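Side-chain contacts in putative uncharacterized protein PH0242 (Pyrococcus horikoshii, PDB 3VU1), which belongs to the AglB oligosaccharyltransferase family of archaea, here as its C-terminal globular domain with a bound calcium ion: residues Glu230-Phe233 with Ser234-Pro238; Ala299-Thr303 with Lys304-Arg308. All blocks are in the same frame, centred on the assembly; numbering follows the deposited sequence.

Interaction 1. Residues Glu230-Phe233 with Ser234-Pro238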
loop_
_atom_site.group_PDB
_atom_site.type_symbol
_atom_site.label_atom_id
_atom_site.label_comp_id
_atom_site.label_asym_id
_atom_site.label_seq_id
_atom_site.Cartn_x
_atom_site.Cartn_y
_atom_site.Cartn_z
ATOM N N GLU A 230 -12.895 -1.137 -1.555
ATOM C CA GLU A 230 -12.995 -0.835 -2.982
ATOM C C GLU A 230 -11.933 0.179 -3.417
ATOM O O GLU A 230 -11.368 0.063 -4.513
ATOM C CB GLU A 230 -14.404 -0.348 -3.326
ATOM C CG GLU A 230 -15.052 -1.117 -4.470
ATOM C CD GLU A 230 -16.112 -0.308 -5.225
ATOM O OE1 GLU A 230 -16.170 -0.435 -6.483
ATOM O OE2 GLU A 230 -16.875 0.463 -4.571
ATOM N N LYS A 231 -11.657 1.167 -2.558
ATOM C CA LYS A 231 -10.655 2.184 -2.864
ATOM C C LYS A 231 -9.280 1.576 -2.826
ATOM O O LYS A 231 -8.513 1.722 -3.784
ATOM C CB LYS A 231 -10.714 3.348 -1.898
ATOM C CG LYS A 231 -11.936 4.230 -2.004
ATOM C CD LYS A 231 -12.249 4.731 -0.614
ATOM C CE LYS A 231 -11.792 6.156 -0.397
ATOM N NZ LYS A 231 -12.896 7.106 -0.718
ATOM N N LEU A 232 -8.982 0.886 -1.724
ATOM C CA LEU A 232 -7.737 0.138 -1.607
ATOM C C LEU A 232 -7.377 -0.638 -2.860
ATOM O O LEU A 232 -6.235 -0.566 -3.327
ATOM C CB LEU A 232 -7.763 -0.817 -0.430
ATOM C CG LEU A 232 -6.393 -1.409 -0.031
ATOM C CD1 LEU A 232 -5.512 -0.367 0.651
ATOM C CD2 LEU A 232 -6.575 -2.588 0.906
ATOM N N PHE A 233 -8.334 -1.367 -3.425
ATOM C CA PHE A 233 -8.015 -2.201 -4.590
ATOM C C PHE A 233 -7.721 -1.382 -5.834
ATOM O O PHE A 233 -7.162 -1.884 -6.769
ATOM C CB PHE A 233 -9.066 -3.288 -4.836
ATOM C CG PHE A 233 -9.151 -4.299 -3.730
ATOM C CD1 PHE A 233 -10.367 -4.613 -3.141
ATOM C CD2 PHE A 233 -8.003 -4.923 -3.248
ATOM C CE1 PHE A 233 -10.440 -5.538 -2.091
ATOM C CE2 PHE A 233 -8.070 -5.842 -2.216
ATOM C CZ PHE A 233 -9.288 -6.147 -1.629
ATOM N N SER A 234 -8.049 -0.108 -5.857
ATOM C CA SER A 234 -7.587 0.710 -6.979
ATOM C C SER A 234 -6.172 1.300 -6.726
ATOM O O SER A 234 -5.472 1.695 -7.679
ATOM C CB SER A 234 -8.607 1.811 -7.288
ATOM O OG SER A 234 -8.588 2.841 -6.302
ATOM N N ASN A 235 -5.760 1.381 -5.453
ATOM C CA ASN A 235 -4.394 1.830 -5.130
ATOM C C ASN A 235 -3.311 0.743 -5.257
ATOM O O ASN A 235 -2.132 1.048 -5.486
ATOM C CB ASN A 235 -4.370 2.421 -3.737
ATOM C CG ASN A 235 -5.290 3.594 -3.622
ATOM O OD1 ASN A 235 -5.136 4.586 -4.329
ATOM N ND2 ASN A 235 -6.265 3.482 -2.763
ATOM N N PHE A 236 -3.749 -0.514 -5.117
ATOM C CA PHE A 236 -2.901 -1.718 -5.192
ATOM C C PHE A 236 -3.453 -2.686 -6.219
ATOM O O PHE A 236 -4.441 -3.364 -5.959
ATOM C CB PHE A 236 -2.787 -2.373 -3.799
ATOM C CG PHE A 236 -2.125 -1.477 -2.797
ATOM C CD1 PHE A 236 -2.869 -0.516 -2.102
ATOM C CD2 PHE A 236 -0.736 -1.539 -2.596
ATOM C CE1 PHE A 236 -2.247 0.345 -1.202
ATOM C CE2 PHE A 236 -0.103 -0.680 -1.690
ATOM C CZ PHE A 236 -0.858 0.270 -1.001
ATOM N N ILE A 237 -2.805 -2.714 -7.378
ATOM C CA ILE A 237 -3.211 -3.523 -8.535
ATOM C C ILE A 237 -2.399 -4.829 -8.635
ATOM O O ILE A 237 -1.173 -4.789 -8.751
ATOM C CB ILE A 237 -3.015 -2.679 -9.824
ATOM C CG1 ILE A 237 -3.904 -1.435 -9.776
ATOM C CG2 ILE A 237 -3.289 -3.483 -11.090
ATOM C CD1 ILE A 237 -5.311 -1.712 -9.266
ATOM N N PRO A 238 -3.064 -5.992 -8.589
ATOM C CA PRO A 238 -2.232 -7.217 -8.729
ATOM C C PRO A 238 -1.664 -7.241 -10.104
ATOM O O PRO A 238 -2.422 -7.242 -11.041
ATOM C CB PRO A 238 -3.223 -8.380 -8.592
ATOM C CG PRO A 238 -4.578 -7.777 -8.586
ATOM C CD PRO A 238 -4.485 -6.291 -8.337
#
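Three donors from the last residues of helix 228-235 converge on the carbonyl oxygen of Lys-231. The hydroxyl Ser-234 OG donates to Lys-231 O over 2.8 Å, lying in the carbonyl plane on a lone pair. Its first torsion (chi1 73°) sets OG between the backbone N and the carbonyl carbon, which turns the short side chain back onto the preceding turn. A serine suits this buried place because its short hydroxyl can hydrogen-bond to a carbonyl oxygen of its own helix. Ser-234 N reaches the same oxygen at 2.8 Å, but from well above the plane, and Asn-235 N adds the regular helical bond to Lys-231 O at 3.2 Å.

Leu-232 O receives Phe-236 N at 3.1 Å, nearly in line with its carbonyl bond, while Asn-235 N gives it a weak bond. Mixed i+3 and i+4 bonds thus tighten the final turn.

The apolar part joins Leu-232 to Phe-236. Leu-232 brings CD1 obliquely to the CD1-CE1 side of the ring, off its plane, 3.8 Å from Phe-236 CD1, because chi1 of -167° swings CG away from its N. Leu-232 O lies at the ring's edge, in its plane. Phe-67 stacks on this ring and Phe-286 meets it edge-to-face, so a large aromatic fits a buried cluster.

The side chain of Lys-231 lies about 5 Å from the bound calcium ion, and its NZ is a long, weak ionic partner of the metal ligand Glu-322. Phe-236 is the first residue to leave helical angles: this is a helix C-terminus passing directly into strand 236-242, an outer strand of a mixed sheet.

Interaction 2. Residues Ala299-Thr303 with Lys304-Arg308; sequences ALNGT and KIIKR
Asn-301 and Lys-304 close the hairpin through two backbone bonds, Asn-301 N to Lys-304 O at 2.9 Å and Lys-304 N to Asn-301 O at 3.0 Å. They frame a type II' turn whose first corner is Gly-302; its positive phi (68°) favours a residue without a side chain. Further along, Ile-306 N donates to Ala-299 O over 2.9 Å, whereas Ala-299 N donates to Lys-307 O. Two residues therefore face one, a beta bulge that turns Ile-306 to the side of Ala-299 and Asn-301.

Chi1 of 76° places CG1 of Ile-306 between its own N and carbonyl carbon, bringing CG1 within 3.7 Å of Ala-299 CB. Small Ala-299 leaves room for this branch. Ile-306 CD1 continues to Asn-301 ND2, at 3.5 Å, the two side chains crossing at about a right angle. On the other face Leu-300 and Ile-305 lie side by side, Leu-300 CG 4.0 Å from Ile-305 CG1.

Asn-301 OD1 accepts the backbone N of Gln-335, and Ala-334 touches Ala-299, Asn-301 and Ile-306. Strand 336-356 pairs with strand 293-301, with a backbone hydrogen bond between Leu-300 and Lys-336, so the hairpin continues an antiparallel sheet.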
loop_
_atom_site.group_PDB
_atom_site.type_symbol
_atom_site.label_atom_id
_atom_site.label_comp_id
_atom_site.label_asym_id
_atom_site.label_seq_id
_atom_site.Cartn_x
_atom_site.Cartn_y
_atom_site.Cartn_z
ATOM N N ALA A 299 -4.654 8.320 -24.898
ATOM C CA ALA A 299 -5.077 7.237 -25.795
ATOM C C ALA A 299 -3.860 6.423 -26.181
ATOM O O ALA A 299 -2.818 6.978 -26.533
ATOM C CB ALA A 299 -5.744 7.796 -27.046
ATOM N N LEU A 300 -4.002 5.109 -26.139
ATOM C CA LEU A 300 -2.884 4.227 -26.411
ATOM C C LEU A 300 -3.217 3.120 -27.375
ATOM O O LEU A 300 -4.240 2.449 -27.225
ATOM C CB LEU A 300 -2.370 3.585 -25.111
ATOM C CG LEU A 300 -1.409 4.361 -24.213
ATOM C CD1 LEU A 300 -2.208 5.081 -23.151
ATOM C CD2 LEU A 300 -0.429 3.401 -23.561
ATOM N N ASN A 301 -2.326 2.926 -28.341
ATOM C CA ASN A 301 -2.264 1.705 -29.138
ATOM C C ASN A 301 -1.091 0.845 -28.671
ATOM O O ASN A 301 0.064 1.124 -28.990
ATOM C CB ASN A 301 -2.124 2.032 -30.628
ATOM C CG ASN A 301 -3.387 2.636 -31.226
ATOM O OD1 ASN A 301 -4.503 2.272 -30.860
ATOM N ND2 ASN A 301 -3.212 3.558 -32.163
ATOM N N GLY A 302 -1.397 -0.194 -27.909
ATOM C CA GLY A 302 -0.385 -1.043 -27.297
ATOM C C GLY A 302 0.392 -0.294 -26.233
ATOM O O GLY A 302 -0.076 -0.137 -25.105
ATOM N N THR A 303 1.580 0.178 -26.595
ATOM C CA THR A 303 2.421 0.932 -25.676
ATOM C C THR A 303 2.719 2.313 -26.244
ATOM O O THR A 303 3.377 3.101 -25.598
ATOM C CB THR A 303 3.749 0.199 -25.296
ATOM O OG1 THR A 303 4.696 0.299 -26.373
ATOM C CG2 THR A 303 3.517 -1.312 -24.896
ATOM N N LYS A 304 2.223 2.603 -27.444
ATOM C CA LYS A 304 2.366 3.919 -28.054
ATOM C C LYS A 304 1.226 4.864 -27.649
ATOM O O LYS A 304 0.048 4.514 -27.780
ATOM C CB LYS A 304 2.400 3.773 -29.577
ATOM C CG LYS A 304 2.339 5.081 -30.372
ATOM C CD LYS A 304 2.589 4.831 -31.861
ATOM C CE LYS A 304 3.998 4.297 -32.115
ATOM N NZ LYS A 304 4.182 3.785 -33.500
ATOM N N ILE A 305 1.587 6.065 -27.185
ATOM C CA ILE A 305 0.626 7.109 -26.803
ATOM C C ILE A 305 0.312 7.996 -28.003
ATOM O O ILE A 305 1.173 8.700 -28.499
ATOM C CB ILE A 305 1.137 7.971 -25.616
ATOM C CG1 ILE A 305 1.534 7.074 -24.423
ATOM C CG2 ILE A 305 0.091 9.005 -25.205
ATOM C CD1 ILE A 305 2.351 7.748 -23.329
ATOM N N ILE A 306 -0.939 7.972 -28.449
ATOM C CA ILE A 306 -1.344 8.671 -29.671
ATOM C C ILE A 306 -2.059 10.020 -29.460
ATOM O O ILE A 306 -2.187 10.810 -30.392
ATOM C CB ILE A 306 -2.170 7.740 -30.585
ATOM C CG1 ILE A 306 -3.598 7.566 -30.052
ATOM C CG2 ILE A 306 -1.451 6.400 -30.744
ATOM C CD1 ILE A 306 -4.396 6.504 -30.775
ATOM N N LYS A 307 -2.519 10.300 -28.247
ATOM C CA LYS A 307 -3.053 11.631 -27.964
ATOM C C LYS A 307 -3.054 11.895 -26.463
ATOM O O LYS A 307 -3.311 10.984 -25.681
ATOM C CB LYS A 307 -4.466 11.786 -28.543
ATOM C CG LYS A 307 -4.747 13.164 -29.116
ATOM C CD LYS A 307 -6.237 13.439 -29.292
ATOM C CE LYS A 307 -6.448 14.847 -29.837
ATOM N NZ LYS A 307 -7.664 15.509 -29.283
ATOM N N ARG A 308 -2.743 13.126 -26.067
ATOM C CA ARG A 308 -2.864 13.534 -24.671
ATOM C C ARG A 308 -3.936 14.601 -24.603
ATOM O O ARG A 308 -3.849 15.618 -25.297
ATOM C CB ARG A 308 -1.552 14.091 -24.112
ATOM C CG ARG A 308 -0.419 13.090 -24.015
ATOM C CD ARG A 308 0.944 13.773 -24.034
ATOM N NE ARG A 308 2.026 12.796 -23.877
ATOM C CZ ARG A 308 2.633 12.157 -24.884
ATOM N NH1 ARG A 308 2.277 12.388 -26.149
ATOM N NH2 ARG A 308 3.601 11.282 -24.622
#

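In the fold
Interaction 1 comes first along the chain and lies near the middle of the molecule, about 9 Å from its centre, whereas interaction 2 sits about 28 Å out. Their centres are 24 Å apart and their nearest atoms about 15 Å, and they share no sheet. The helix-to-strand junction leads into the mixed sheet that includes strands 236-242 and 245-250; the hairpin of strands 293-301 and 304-314 belongs to a separate antiparallel sheet. Strands 253-262 and 275-285, which touch interaction 1, lie between them in sequence. Beyond the hairpin the chain supplies two of the calcium ligands, His-319 and Glu-322, returning to the neighbourhood of Lys-231.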